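Local coordinates for Lmo2125 protein (Listeria monocytogenes serovar 1/2a, PDB 5TU0), which binds maltose and probably delivers it, as the lipoprotein receptor of a sugar uptake system, to a membrane transporter, at residues V84-Y92 against W291-K299; Y107-T115 against L304-A313. The protein carries 2 engineered substitutions. All coordinates share one frame; numbering follows the deposited sequence.

Contact 1 of 2, residues V84-Y92 against W291-K299; sequences VKLGNKDDY and WLDYVTNQK
The carboxamide of Asn88 meets the end of helix 285-295 through its nitrogen, which gives both of its hydrogens to the other segment. Asn88 ND2 donates to Thr296 OG1 at 2.8 Å. Asn88 ND2 also donates to Asp293 O, 2.9 Å away, fairly straight at 161°. Both acceptors lie close to the amide plane, so the pair fixes the rotation of the group. Asparagine suits the place because its short arm carries a flat double donor. Its CG stands anti to the carbonyl carbon (chi1 -61°), which turns the amide toward the helix.

Asp293, close to one helical turn before Thr296, accepts a weak, bent bond from Gly87 N to its OD1, 3.1 Å long. Glycine lets the carboxylate come up against its CA, Asp293 OD1 standing 3.3 Å from Gly87 CA. Water 1 links the same oxygen to Lys85 O. Beside this polar group, at the Val84 end of the segment, the Leu292 CD2 methyl meets both Val84 branches, CG1 and CG2, each at 3.9 Å, the two side chains crossing at about a right angle.

Further out, Thr296 OG1 is itself directed by its donation to Leu292 O, 2.6 Å away, while Thr296 N reaches that oxygen from the opposite face of the carbonyl. Water 2 joins Thr296 OG1 to Asn88 N. Tyr92 OH, hydrogen-bonded to Pro110 O, lies 3.1 Å from Thr296 CB. A type I turn from Leu86 to Lys89 presents Gly87 and Asn88 together. Asn297 is the N-cap of helix 298-308, its OD1 accepting from Asn300 N. Thus a beta turn between helices 69-77 and 94-99 docks by its asparagine on the junction of helices 285-295 and 298-308 in a family 1 solute-binding protein.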
ATOM      1  N   VAL A  84     -16.483  14.337  -5.313  1.00 28.03           N
ATOM      2  CA  VAL A  84     -17.557  13.614  -4.615  1.00 28.33           C
ATOM      3  C   VAL A  84     -17.565  13.963  -3.146  1.00 28.80           C
ATOM      4  O   VAL A  84     -16.588  14.536  -2.616  1.00 28.43           O
ATOM      5  CB  VAL A  84     -17.407  12.082  -4.760  1.00 27.91           C
ATOM      6  CG1 VAL A  84     -17.625  11.668  -6.211  1.00 27.99           C
ATOM      7  CG2 VAL A  84     -16.030  11.612  -4.264  1.00 27.30           C
ATOM      8  N   LYS A  85     -18.663  13.614  -2.489  1.00 28.59           N
ATOM      9  CA  LYS A  85     -18.810  13.855  -1.056  1.00 30.75           C
ATOM     10  C   LYS A  85     -18.631  12.541  -0.324  1.00 30.01           C
ATOM     11  O   LYS A  85     -18.867  11.464  -0.894  1.00 27.70           O
ATOM     12  CB  LYS A  85     -20.177  14.440  -0.728  1.00 33.20           C
ATOM     13  CG  LYS A  85     -20.510  15.732  -1.457  1.00 36.08           C
ATOM     14  CD  LYS A  85     -21.870  16.253  -1.018  1.00 39.72           C
ATOM     15  CE  LYS A  85     -22.294  17.489  -1.805  1.00 43.05           C
ATOM     16  NZ  LYS A  85     -21.323  18.608  -1.649  1.00 45.79           N
ATOM     17  N   LEU A  86     -18.214  12.635   0.940  1.00 30.20           N
ATOM     18  CA  LEU A  86     -18.057  11.464   1.797  1.00 29.85           C
ATOM     19  C   LEU A  86     -19.266  11.348   2.720  1.00 30.63           C
ATOM     20  O   LEU A  86     -19.281  11.900   3.823  1.00 30.62           O
ATOM     21  CB  LEU A  86     -16.775  11.556   2.610  1.00 30.32           C
ATOM     22  CG  LEU A  86     -15.493  11.685   1.801  1.00 29.42           C
ATOM     23  CD1 LEU A  86     -14.307  11.768   2.748  1.00 30.37           C
ATOM     24  CD2 LEU A  86     -15.340  10.525   0.834  1.00 29.13           C
ATOM     25  N   GLY A  87     -20.284  10.619   2.260  1.00 30.49           N
ATOM     26  CA  GLY A  87     -21.501  10.422   3.042  1.00 31.20           C
ATOM     27  C   GLY A  87     -21.231   9.747   4.373  1.00 31.51           C
ATOM     28  O   GLY A  87     -21.929   9.999   5.364  1.00 32.63           O
ATOM     29  N   ASN A  88     -20.203   8.906   4.394  1.00 30.13           N
ATOM     30  CA  ASN A  88     -19.804   8.181   5.601  1.00 31.64           C
ATOM     31  C   ASN A  88     -18.595   8.796   6.273  1.00 32.89           C
ATOM     32  O   ASN A  88     -17.819   8.091   6.905  1.00 33.48           O
ATOM     33  CB  ASN A  88     -19.528   6.737   5.238  1.00 30.72           C
ATOM     34  CG  ASN A  88     -20.750   6.077   4.674  1.00 30.70           C
ATOM     35  OD1 ASN A  88     -21.784   6.059   5.332  1.00 33.63           O
ATOM     36  ND2 ASN A  88     -20.665   5.572   3.452  1.00 30.22           N
ATOM     37  N   LYS A  89     -18.474  10.117   6.175  1.00 34.18           N
ATOM     38  CA  LYS A  89     -17.349  10.856   6.775  1.00 36.00           C
ATOM     39  C   LYS A  89     -17.190  10.578   8.280  1.00 36.62           C
ATOM     40  O   LYS A  89     -16.068  10.465   8.780  1.00 34.47           O
ATOM     41  CB  LYS A  89     -17.538  12.365   6.546  1.00 38.99           C
ATOM     42  CG  LYS A  89     -16.329  13.221   6.909  1.00 43.36           C
ATOM     43  CD  LYS A  89     -16.651  14.711   6.848  1.00 47.11           C
ATOM     44  CE  LYS A  89     -15.449  15.542   7.281  1.00 50.17           C
ATOM     45  NZ  LYS A  89     -15.821  16.958   7.542  1.00 53.47           N
ATOM     46  N   ASP A  90     -18.312  10.468   8.997  1.00 36.50           N
ATOM     47  CA  ASP A  90     -18.268  10.214  10.448  1.00 38.93           C
ATOM     48  C   ASP A  90     -17.617   8.880  10.786  1.00 37.90           C
ATOM     49  O   ASP A  90     -17.243   8.655  11.916  1.00 38.57           O
ATOM     50  CB  ASP A  90     -19.678  10.260  11.075  1.00 40.41           C
ATOM     51  CG  ASP A  90     -20.250  11.654  11.126  1.00 43.04           C
ATOM     52  OD1 ASP A  90     -19.478  12.623  10.977  1.00 42.88           O
ATOM     53  OD2 ASP A  90     -21.477  11.786  11.352  1.00 45.58           O
ATOM     54  N   ASP A  91     -17.495   8.009   9.792  1.00 36.82           N
ATOM     55  CA  ASP A  91     -16.888   6.697   9.976  1.00 37.71           C
ATOM     56  C   ASP A  91     -15.506   6.587   9.332  1.00 35.51           C
ATOM     57  O   ASP A  91     -15.012   5.477   9.135  1.00 35.31           O
ATOM     58  CB  ASP A  91     -17.820   5.617   9.414  1.00 39.09           C
ATOM     59  CG  ASP A  91     -19.176   5.606  10.091  1.00 42.07           C
ATOM     60  OD1 ASP A  91     -19.249   5.734  11.332  1.00 43.83           O
ATOM     61  OD2 ASP A  91     -20.178   5.443   9.369  1.00 48.13           O
ATOM     62  N   TYR A  92     -14.882   7.721   9.011  1.00 34.08           N
ATOM     63  CA  TYR A  92     -13.538   7.724   8.438  1.00 33.27           C
ATOM     64  C   TYR A  92     -12.556   8.567   9.263  1.00 34.83           C
ATOM     65  O   TYR A  92     -12.878   9.701   9.648  1.00 37.42           O
ATOM     66  CB  TYR A  92     -13.512   8.365   7.050  1.00 31.40           C
ATOM     67  CG  TYR A  92     -14.166   7.636   5.893  1.00 30.48           C
ATOM     68  CD1 TYR A  92     -13.926   6.289   5.654  1.00 30.47           C
ATOM     69  CD2 TYR A  92     -14.896   8.350   4.941  1.00 30.17           C
ATOM     70  CE1 TYR A  92     -14.495   5.644   4.561  1.00 30.04           C
ATOM     71  CE2 TYR A  92     -15.469   7.722   3.844  1.00 29.79           C
ATOM     72  CZ  TYR A  92     -15.264   6.374   3.653  1.00 29.78           C
ATOM     73  OH  TYR A  92     -15.817   5.769   2.544  1.00 28.00           O
ATOM     74  N   TRP A 291     -24.291   5.678  -4.876  1.00 25.49           N
ATOM     75  CA  TRP A 291     -23.555   4.393  -4.876  1.00 25.54           C
ATOM     76  C   TRP A 291     -22.338   4.435  -3.961  1.00 25.37           C
ATOM     77  O   TRP A 291     -22.110   3.510  -3.201  1.00 26.14           O
ATOM     78  CB  TRP A 291     -23.132   3.972  -6.292  1.00 25.23           C
ATOM     79  CG  TRP A 291     -22.322   2.708  -6.289  1.00 25.25           C
ATOM     80  CD1 TRP A 291     -20.961   2.606  -6.306  1.00 25.25           C
ATOM     81  CD2 TRP A 291     -22.822   1.376  -6.200  1.00 25.76           C
ATOM     82  NE1 TRP A 291     -20.580   1.290  -6.255  1.00 25.06           N
ATOM     83  CE2 TRP A 291     -21.711   0.512  -6.187  1.00 26.19           C
ATOM     84  CE3 TRP A 291     -24.107   0.825  -6.129  1.00 26.77           C
ATOM     85  CZ2 TRP A 291     -21.846  -0.878  -6.125  1.00 26.48           C
ATOM     86  CZ3 TRP A 291     -24.242  -0.561  -6.070  1.00 27.70           C
ATOM     87  CH2 TRP A 291     -23.110  -1.395  -6.064  1.00 26.95           C
ATOM     88  N   LEU A 292     -21.546   5.503  -4.047  1.00 25.50           N
ATOM     89  CA  LEU A 292     -20.386   5.632  -3.170  1.00 25.82           C
ATOM     90  C   LEU A 292     -20.778   5.587  -1.681  1.00 27.04           C
ATOM     91  O   LEU A 292     -20.111   4.922  -0.876  1.00 27.10           O
ATOM     92  CB  LEU A 292     -19.577   6.902  -3.482  1.00 25.83           C
ATOM     93  CG  LEU A 292     -18.428   6.764  -4.489  1.00 25.70           C
ATOM     94  CD1 LEU A 292     -18.901   6.210  -5.825  1.00 26.29           C
ATOM     95  CD2 LEU A 292     -17.703   8.091  -4.687  1.00 25.84           C
ATOM     96  N   ASP A 293     -21.854   6.300  -1.334  1.00 28.28           N
ATOM     97  CA  ASP A 293     -22.361   6.359   0.049  1.00 29.16           C
ATOM     98  C   ASP A 293     -22.899   5.005   0.496  1.00 28.88           C
ATOM     99  O   ASP A 293     -22.809   4.652   1.679  1.00 30.33           O
ATOM    100  CB  ASP A 293     -23.472   7.418   0.187  1.00 30.38           C
ATOM    101  CG  ASP A 293     -22.952   8.852   0.012  1.00 32.32           C
ATOM    102  OD1 ASP A 293     -21.720   9.067   0.038  1.00 30.85           O
ATOM    103  OD2 ASP A 293     -23.787   9.769  -0.153  1.00 33.99           O
ATOM    104  N   TYR A 294     -23.504   4.282  -0.442  1.00 27.53           N
ATOM    105  CA  TYR A 294     -24.000   2.931  -0.182  1.00 26.90           C
ATOM    106  C   TYR A 294     -22.856   1.921   0.038  1.00 26.66           C
ATOM    107  O   TYR A 294     -22.761   1.270   1.094  1.00 26.55           O
ATOM    108  CB  TYR A 294     -24.846   2.468  -1.371  1.00 26.79           C
ATOM    109  CG  TYR A 294     -25.353   1.043  -1.295  1.00 27.03           C
ATOM    110  CD1 TYR A 294     -26.458   0.723  -0.521  1.00 27.82           C
ATOM    111  CD2 TYR A 294     -24.753   0.021  -2.034  1.00 27.01           C
ATOM    112  CE1 TYR A 294     -26.943  -0.584  -0.457  1.00 28.29           C
ATOM    113  CE2 TYR A 294     -25.234  -1.292  -1.971  1.00 27.50           C
ATOM    114  CZ  TYR A 294     -26.334  -1.583  -1.178  1.00 28.28           C
ATOM    115  OH  TYR A 294     -26.836  -2.868  -1.083  1.00 28.89           O
ATOM    116  N   VAL A 295     -21.981   1.792  -0.958  1.00 26.70           N
ATOM    117  CA  VAL A 295     -20.932   0.773  -0.920  1.00 26.21           C
ATOM    118  C   VAL A 295     -19.919   0.991   0.218  1.00 26.15           C
ATOM    119  O   VAL A 295     -19.261   0.039   0.649  1.00 25.46           O
ATOM    120  CB  VAL A 295     -20.236   0.614  -2.311  1.00 26.75           C
ATOM    121  CG1 VAL A 295     -19.324   1.791  -2.619  1.00 26.09           C
ATOM    122  CG2 VAL A 295     -19.404  -0.657  -2.374  1.00 27.67           C
ATOM    123  N   THR A 296     -19.810   2.229   0.713  1.00 26.32           N
ATOM    124  CA  THR A 296     -18.897   2.536   1.818  1.00 26.96           C
ATOM    125  C   THR A 296     -19.603   2.610   3.185  1.00 27.83           C
ATOM    126  O   THR A 296     -18.968   2.986   4.175  1.00 28.40           O
ATOM    127  CB  THR A 296     -18.031   3.806   1.567  1.00 26.89           C
ATOM    128  OG1 THR A 296     -18.865   4.965   1.422  1.00 28.73           O
ATOM    129  CG2 THR A 296     -17.189   3.642   0.336  1.00 26.59           C
ATOM    130  N   ASN A 297     -20.890   2.244   3.266  1.00 28.27           N
ATOM    131  CA  ASN A 297     -21.547   2.238   4.579  1.00 28.86           C
ATOM    132  C   ASN A 297     -21.104   0.991   5.353  1.00 29.48           C
ATOM    133  O   ASN A 297     -20.428   0.110   4.801  1.00 28.44           O
ATOM    134  CB  ASN A 297     -23.082   2.412   4.515  1.00 29.09           C
ATOM    135  CG  ASN A 297     -23.829   1.206   3.950  1.00 29.18           C
ATOM    136  OD1 ASN A 297     -23.347   0.086   3.947  1.00 28.02           O
ATOM    137  ND2 ASN A 297     -25.042   1.463   3.469  1.00 29.85           N
ATOM    138  N   GLN A 298     -21.472   0.914   6.623  1.00 30.99           N
ATOM    139  CA  GLN A 298     -21.028  -0.201   7.470  1.00 31.58           C
ATOM    140  C   GLN A 298     -21.469  -1.576   6.978  1.00 31.76           C
ATOM    141  O   GLN A 298     -20.664  -2.487   6.920  1.00 30.92           O
ATOM    142  CB  GLN A 298     -21.503  -0.012   8.908  1.00 33.68           C
ATOM    143  CG  GLN A 298     -21.055  -1.145   9.830  1.00 34.69           C
ATOM    144  CD  GLN A 298     -21.456  -0.926  11.270  1.00 35.70           C
ATOM    145  OE1 GLN A 298     -22.039   0.092  11.617  1.00 34.88           O
ATOM    146  NE2 GLN A 298     -21.119  -1.886  12.121  1.00 37.01           N
ATOM    147  N   LYS A 299     -22.744  -1.721   6.634  1.00 32.58           N
ATOM    148  CA  LYS A 299     -23.266  -3.005   6.165  1.00 33.40           C
ATOM    149  C   LYS A 299     -22.481  -3.545   4.956  1.00 31.96           C
ATOM    150  O   LYS A 299     -22.017  -4.693   4.963  1.00 32.94           O
ATOM    151  CB  LYS A 299     -24.768  -2.878   5.809  1.00 34.87           C
ATOM    152  CG  LYS A 299     -25.433  -4.188   5.403  1.00 36.50           C
ATOM    153  CD  LYS A 299     -26.937  -4.021   5.200  1.00 38.64           C
ATOM    154  CE  LYS A 299     -27.622  -5.343   4.883  1.00 40.60           C
ATOM    155  NZ  LYS A 299     -27.170  -5.921   3.582  1.00 40.49           N
TER
HETATM  156  O   HOH W   1     -19.225   8.635  -0.361  1.00 35.47           O
HETATM  157  O   HOH W   2     -18.354   7.946   2.080  1.00 25.87           O

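Contact 2 of 2, residues Y107-T115 against L304-A313; sequences YGAPAIIET and LYDMTNEVPA
Ile113 CG1 rests on Val311 CG1 at 3.5 Å, where strand 105-121 runs antiparallel to the weakly bonded strand 311-312, with Ile112 and Pro312 a non-hydrogen-bonded pair. Ile113 holds CG1 between its backbone N and carbonyl carbon (chi1 59°), which brings that branch over Val311. Ile112 instead sends CG1 to Leu304 CD2, 3.7 Å away, the two side chains crossing at about a right angle, and so ties the strand to helix 298-308. Ala313, small enough to fit closely, sets its CB 3.7 Å from Pro110 CB.

Around these contacts the backbones join. Ile113 N donates to Val311 O at 2.9 Å, nearly straight, whereas Ala313 N approaches Ala111 O from above the carbonyl plane. Proline suits position 312, where no N-H is needed for either bond. Ala111 and Ile112 form a classic beta bulge opposite Lys274. Water 3 bridges Ile113 O and Val311 N.

At the polar edge, Ile112 CD1, with CG2 beside it, lies obliquely against the Glu310 carboxylate, 3.3 Å from Glu310 OE1. Glu310 OE2 is hydrogen-bonded to Tyr19 OH, while Glu114 touches both glucose units of the maltose. Water 4 donates to Glu114 OE1 at 3.0 Å and to Glu310 OE1 at 2.8 Å.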
ATOM      1  N   TYR A 107     -11.846  13.297  -4.421  1.00 24.59           N
ATOM      2  CA  TYR A 107     -12.068  12.545  -5.670  1.00 24.51           C
ATOM      3  C   TYR A 107     -12.404  11.038  -5.541  1.00 23.94           C
ATOM      4  O   TYR A 107     -12.404  10.304  -6.532  1.00 23.52           O
ATOM      5  CB  TYR A 107     -10.889  12.749  -6.608  1.00 24.38           C
ATOM      6  CG  TYR A 107     -10.736  14.160  -7.104  1.00 24.69           C
ATOM      7  CD1 TYR A 107     -11.646  14.699  -8.020  1.00 25.55           C
ATOM      8  CD2 TYR A 107      -9.653  14.956  -6.712  1.00 24.70           C
ATOM      9  CE1 TYR A 107     -11.506  15.989  -8.502  1.00 27.08           C
ATOM     10  CE2 TYR A 107      -9.514  16.243  -7.188  1.00 26.47           C
ATOM     11  CZ  TYR A 107     -10.437  16.752  -8.088  1.00 27.34           C
ATOM     12  OH  TYR A 107     -10.312  18.025  -8.575  1.00 28.89           O
ATOM     13  N   GLY A 108     -12.735  10.598  -4.340  1.00 23.94           N
ATOM     14  CA  GLY A 108     -13.130   9.230  -4.121  1.00 23.89           C
ATOM     15  C   GLY A 108     -13.595   8.996  -2.722  1.00 23.09           C
ATOM     16  O   GLY A 108     -13.487   9.882  -1.870  1.00 23.22           O
ATOM     17  N   ALA A 109     -14.119   7.794  -2.490  1.00 22.50           N
ATOM     18  CA  ALA A 109     -14.598   7.376  -1.184  1.00 23.27           C
ATOM     19  C   ALA A 109     -13.769   6.167  -0.759  1.00 23.42           C
ATOM     20  O   ALA A 109     -13.804   5.136  -1.429  1.00 23.91           O
ATOM     21  CB  ALA A 109     -16.076   7.017  -1.261  1.00 22.79           C
ATOM     22  N   PRO A 110     -13.023   6.273   0.359  1.00 24.03           N
ATOM     23  CA  PRO A 110     -12.189   5.144   0.798  1.00 24.64           C
ATOM     24  C   PRO A 110     -12.978   3.875   1.055  1.00 25.26           C
ATOM     25  O   PRO A 110     -14.055   3.937   1.675  1.00 25.86           O
ATOM     26  CB  PRO A 110     -11.574   5.638   2.109  1.00 25.47           C
ATOM     27  CG  PRO A 110     -11.667   7.098   2.053  1.00 25.37           C
ATOM     28  CD  PRO A 110     -12.824   7.464   1.195  1.00 25.14           C
ATOM     29  N   ALA A 111     -12.421   2.743   0.610  1.00 24.18           N
ATOM     30  CA  ALA A 111     -13.081   1.464   0.708  1.00 24.96           C
ATOM     31  C   ALA A 111     -12.246   0.326   1.320  1.00 25.17           C
ATOM     32  O   ALA A 111     -12.795  -0.509   2.054  1.00 25.97           O
ATOM     33  CB  ALA A 111     -13.533   1.059  -0.677  1.00 25.03           C
ATOM     34  N   ILE A 112     -10.944   0.290   1.009  1.00 24.27           N
ATOM     35  CA  ILE A 112     -10.056  -0.768   1.448  1.00 24.62           C
ATOM     36  C   ILE A 112      -8.749  -0.163   1.906  1.00 25.38           C
ATOM     37  O   ILE A 112      -8.253   0.761   1.279  1.00 24.84           O
ATOM     38  CB  ILE A 112      -9.755  -1.740   0.286  1.00 25.27           C
ATOM     39  CG1 ILE A 112     -11.034  -2.491  -0.134  1.00 25.10           C
ATOM     40  CG2 ILE A 112      -8.659  -2.743   0.657  1.00 25.78           C
ATOM     41  CD1 ILE A 112     -10.863  -3.374  -1.352  1.00 25.98           C
ATOM     42  N   ILE A 113      -8.203  -0.677   3.003  1.00 25.87           N
ATOM     43  CA  ILE A 113      -6.898  -0.224   3.477  1.00 27.54           C
ATOM     44  C   ILE A 113      -5.952  -1.398   3.455  1.00 27.80           C
ATOM     45  O   ILE A 113      -6.366  -2.531   3.586  1.00 27.64           O
ATOM     46  CB  ILE A 113      -6.914   0.381   4.906  1.00 28.35           C
ATOM     47  CG1 ILE A 113      -7.441  -0.629   5.952  1.00 30.15           C
ATOM     48  CG2 ILE A 113      -7.736   1.663   4.910  1.00 28.19           C
ATOM     49  CD1 ILE A 113      -7.005  -0.340   7.379  1.00 30.85           C
ATOM     50  N   GLU A 114      -4.679  -1.110   3.252  1.00 28.66           N
ATOM     51  CA  GLU A 114      -3.659  -2.133   3.319  1.00 31.39           C
ATOM     52  C   GLU A 114      -2.300  -1.514   3.555  1.00 30.07           C
ATOM     53  O   GLU A 114      -2.088  -0.350   3.262  1.00 26.80           O
ATOM     54  CB  GLU A 114      -3.642  -3.024   2.074  1.00 35.90           C
ATOM     55  CG  GLU A 114      -3.417  -2.326   0.755  1.00 38.88           C
ATOM     56  CD  GLU A 114      -3.125  -3.306  -0.377  1.00 45.04           C
ATOM     57  OE1 GLU A 114      -3.358  -4.541  -0.211  1.00 50.74           O
ATOM     58  OE2 GLU A 114      -2.639  -2.840  -1.431  1.00 51.03           O
ATOM     59  N   THR A 115      -1.405  -2.295   4.134  1.00 26.28           N
ATOM     60  CA  THR A 115      -0.059  -1.842   4.355  1.00 26.23           C
ATOM     61  C   THR A 115       0.778  -3.085   4.589  1.00 25.82           C
ATOM     62  O   THR A 115       0.243  -4.202   4.683  1.00 25.52           O
ATOM     63  CB  THR A 115       0.054  -0.864   5.552  1.00 26.63           C
ATOM     64  OG1 THR A 115       1.377  -0.313   5.603  1.00 28.46           O
ATOM     65  CG2 THR A 115      -0.238  -1.547   6.878  1.00 27.79           C
ATOM     66  N   LEU A 304     -18.107  -6.686   2.224  1.00 29.58           N
ATOM     67  CA  LEU A 304     -16.847  -6.697   1.456  1.00 29.24           C
ATOM     68  C   LEU A 304     -15.816  -7.572   2.160  1.00 28.68           C
ATOM     69  O   LEU A 304     -15.197  -8.438   1.536  1.00 28.20           O
ATOM     70  CB  LEU A 304     -16.279  -5.284   1.276  1.00 28.96           C
ATOM     71  CG  LEU A 304     -14.918  -5.196   0.562  1.00 28.54           C
ATOM     72  CD1 LEU A 304     -15.023  -5.639  -0.887  1.00 28.72           C
ATOM     73  CD2 LEU A 304     -14.371  -3.781   0.662  1.00 29.01           C
ATOM     74  N   TYR A 305     -15.634  -7.350   3.458  1.00 29.15           N
ATOM     75  CA  TYR A 305     -14.671  -8.134   4.227  1.00 30.44           C
ATOM     76  C   TYR A 305     -15.053  -9.610   4.263  1.00 31.94           C
ATOM     77  O   TYR A 305     -14.201 -10.495   4.152  1.00 30.60           O
ATOM     78  CB  TYR A 305     -14.531  -7.611   5.659  1.00 31.59           C
ATOM     79  CG  TYR A 305     -13.561  -8.443   6.469  1.00 32.31           C
ATOM     80  CD1 TYR A 305     -12.187  -8.304   6.288  1.00 32.14           C
ATOM     81  CD2 TYR A 305     -14.012  -9.390   7.386  1.00 33.87           C
ATOM     82  CE1 TYR A 305     -11.288  -9.078   6.997  1.00 32.68           C
ATOM     83  CE2 TYR A 305     -13.113 -10.168   8.104  1.00 35.13           C
ATOM     84  CZ  TYR A 305     -11.747  -9.993   7.902  1.00 34.59           C
ATOM     85  OH  TYR A 305     -10.840 -10.743   8.602  1.00 35.95           O
ATOM     86  N   ASP A 306     -16.345  -9.867   4.436  1.00 32.84           N
ATOM     87  CA  ASP A 306     -16.827 -11.230   4.467  1.00 34.51           C
ATOM     88  C   ASP A 306     -16.513 -11.986   3.171  1.00 33.44           C
ATOM     89  O   ASP A 306     -16.139 -13.148   3.218  1.00 34.15           O
ATOM     90  CB  ASP A 306     -18.347 -11.258   4.719  1.00 36.15           C
ATOM     91  CG  ASP A 306     -18.734 -10.896   6.156  1.00 38.63           C
ATOM     92  OD1 ASP A 306     -17.885 -10.934   7.065  1.00 42.10           O
ATOM     93  OD2 ASP A 306     -19.926 -10.606   6.391  1.00 40.38           O
ATOM     94  N   MET A 307     -16.644 -11.299   2.045  0.50 32.32           N
ATOM     95  CA  MET A 307     -16.444 -11.886   0.727  0.50 32.55           C
ATOM     96  C   MET A 307     -15.001 -11.994   0.240  0.50 32.45           C
ATOM     97  O   MET A 307     -14.629 -12.968  -0.419  0.50 32.91           O
ATOM     98  CB  MET A 307     -17.210 -11.033  -0.286  0.50 31.48           C
ATOM     99  CG  MET A 307     -18.709 -11.110  -0.104  0.50 31.86           C
ATOM    100  SD  MET A 307     -19.301 -12.759  -0.486  0.50 32.45           S
ATOM    101  CE  MET A 307     -19.070 -12.799  -2.259  0.50 32.45           C
ATOM    102  N   THR A 308     -14.192 -11.009   0.593  1.00 31.98           N
ATOM    103  CA  THR A 308     -12.829 -10.878   0.029  1.00 32.24           C
ATOM    104  C   THR A 308     -11.673 -10.884   1.004  1.00 32.83           C
ATOM    105  O   THR A 308     -10.543 -11.013   0.573  1.00 32.87           O
ATOM    106  CB  THR A 308     -12.726  -9.533  -0.720  1.00 31.20           C
ATOM    107  OG1 THR A 308     -12.833  -8.454   0.220  1.00 29.89           O
ATOM    108  CG2 THR A 308     -13.825  -9.406  -1.763  1.00 31.17           C
ATOM    109  N   ASN A 309     -11.955 -10.732   2.295  1.00 34.29           N
ATOM    110  CA  ASN A 309     -10.933 -10.628   3.342  1.00 36.59           C
ATOM    111  C   ASN A 309     -10.098  -9.341   3.238  1.00 34.55           C
ATOM    112  O   ASN A 309      -9.084  -9.222   3.908  1.00 34.91           O
ATOM    113  CB  ASN A 309     -10.019 -11.877   3.438  1.00 39.51           C
ATOM    114  CG  ASN A 309     -10.708 -13.065   4.089  1.00 44.25           C
ATOM    115  OD1 ASN A 309     -10.052 -14.015   4.493  1.00 51.26           O
ATOM    116  ND2 ASN A 309     -12.022 -13.012   4.207  1.00 46.75           N
ATOM    117  N   GLU A 310     -10.537  -8.382   2.423  1.00 33.52           N
ATOM    118  CA  GLU A 310      -9.840  -7.098   2.347  1.00 33.36           C
ATOM    119  C   GLU A 310     -10.345  -6.229   3.482  1.00 30.13           C
ATOM    120  O   GLU A 310     -11.532  -6.211   3.776  1.00 29.94           O
ATOM    121  CB  GLU A 310      -9.995  -6.472   0.967  1.00 35.37           C
ATOM    122  CG  GLU A 310      -9.310  -7.350  -0.079  1.00 39.04           C
ATOM    123  CD  GLU A 310      -9.057  -6.658  -1.383  1.00 39.96           C
ATOM    124  OE1 GLU A 310      -8.382  -5.624  -1.372  1.00 43.78           O
ATOM    125  OE2 GLU A 310      -9.490  -7.176  -2.426  1.00 43.97           O
ATOM    126  N   VAL A 311      -9.429  -5.522   4.129  1.00 27.85           N
ATOM    127  CA  VAL A 311      -9.750  -4.730   5.300  1.00 27.72           C
ATOM    128  C   VAL A 311     -10.521  -3.460   4.961  1.00 27.35           C
ATOM    129  O   VAL A 311     -10.052  -2.647   4.170  1.00 27.45           O
ATOM    130  CB  VAL A 311      -8.477  -4.378   6.088  1.00 27.67           C
ATOM    131  CG1 VAL A 311      -8.826  -3.588   7.334  1.00 28.00           C
ATOM    132  CG2 VAL A 311      -7.731  -5.665   6.445  1.00 28.41           C
ATOM    133  N   PRO A 312     -11.705  -3.279   5.569  1.00 28.76           N
ATOM    134  CA  PRO A 312     -12.509  -2.093   5.271  1.00 28.52           C
ATOM    135  C   PRO A 312     -11.930  -0.770   5.747  1.00 28.60           C
ATOM    136  O   PRO A 312     -11.292  -0.710   6.794  1.00 29.47           O
ATOM    137  CB  PRO A 312     -13.823  -2.335   6.033  1.00 29.28           C
ATOM    138  CG  PRO A 312     -13.805  -3.743   6.466  1.00 30.47           C
ATOM    139  CD  PRO A 312     -12.388  -4.205   6.489  1.00 29.22           C
ATOM    140  N   ALA A 313     -12.219   0.283   4.989  1.00 28.53           N
ATOM    141  CA  ALA A 313     -11.842   1.649   5.337  1.00 28.53           C
ATOM    142  C   ALA A 313     -12.799   2.195   6.396  1.00 28.27           C
ATOM    143  O   ALA A 313     -12.378   2.879   7.319  1.00 28.28           O
ATOM    144  CB  ALA A 313     -11.874   2.536   4.107  1.00 27.60           C
TER
HETATM  145  O   HOH W   3      -6.732  -5.367   2.940  1.00 25.82           O
HETATM  146  O   HOH W   4      -6.198  -5.333   0.354  1.00 38.11           O

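In the fold
Contact 2 is buried, nearer the middle of the chain, and reaches the sugar pocket through Glu114; contact 1 is only partly buried and lies farther out. Both draw on helix 298-308: 291-299 supplies its start, 304-313 its end and the strand that follows. Their chemistry follows their places. A turn against helix ends relies on side-chain amide, hydroxyl and carboxylate groups, with a small apolar patch alongside, whereas strand against strand uses backbone bonds and branched aliphatic side chains. The two are neighbours, their centres 12 Å apart, and they touch directly where Leu86 CD2 packs on Gly108 O at 3.3 Å.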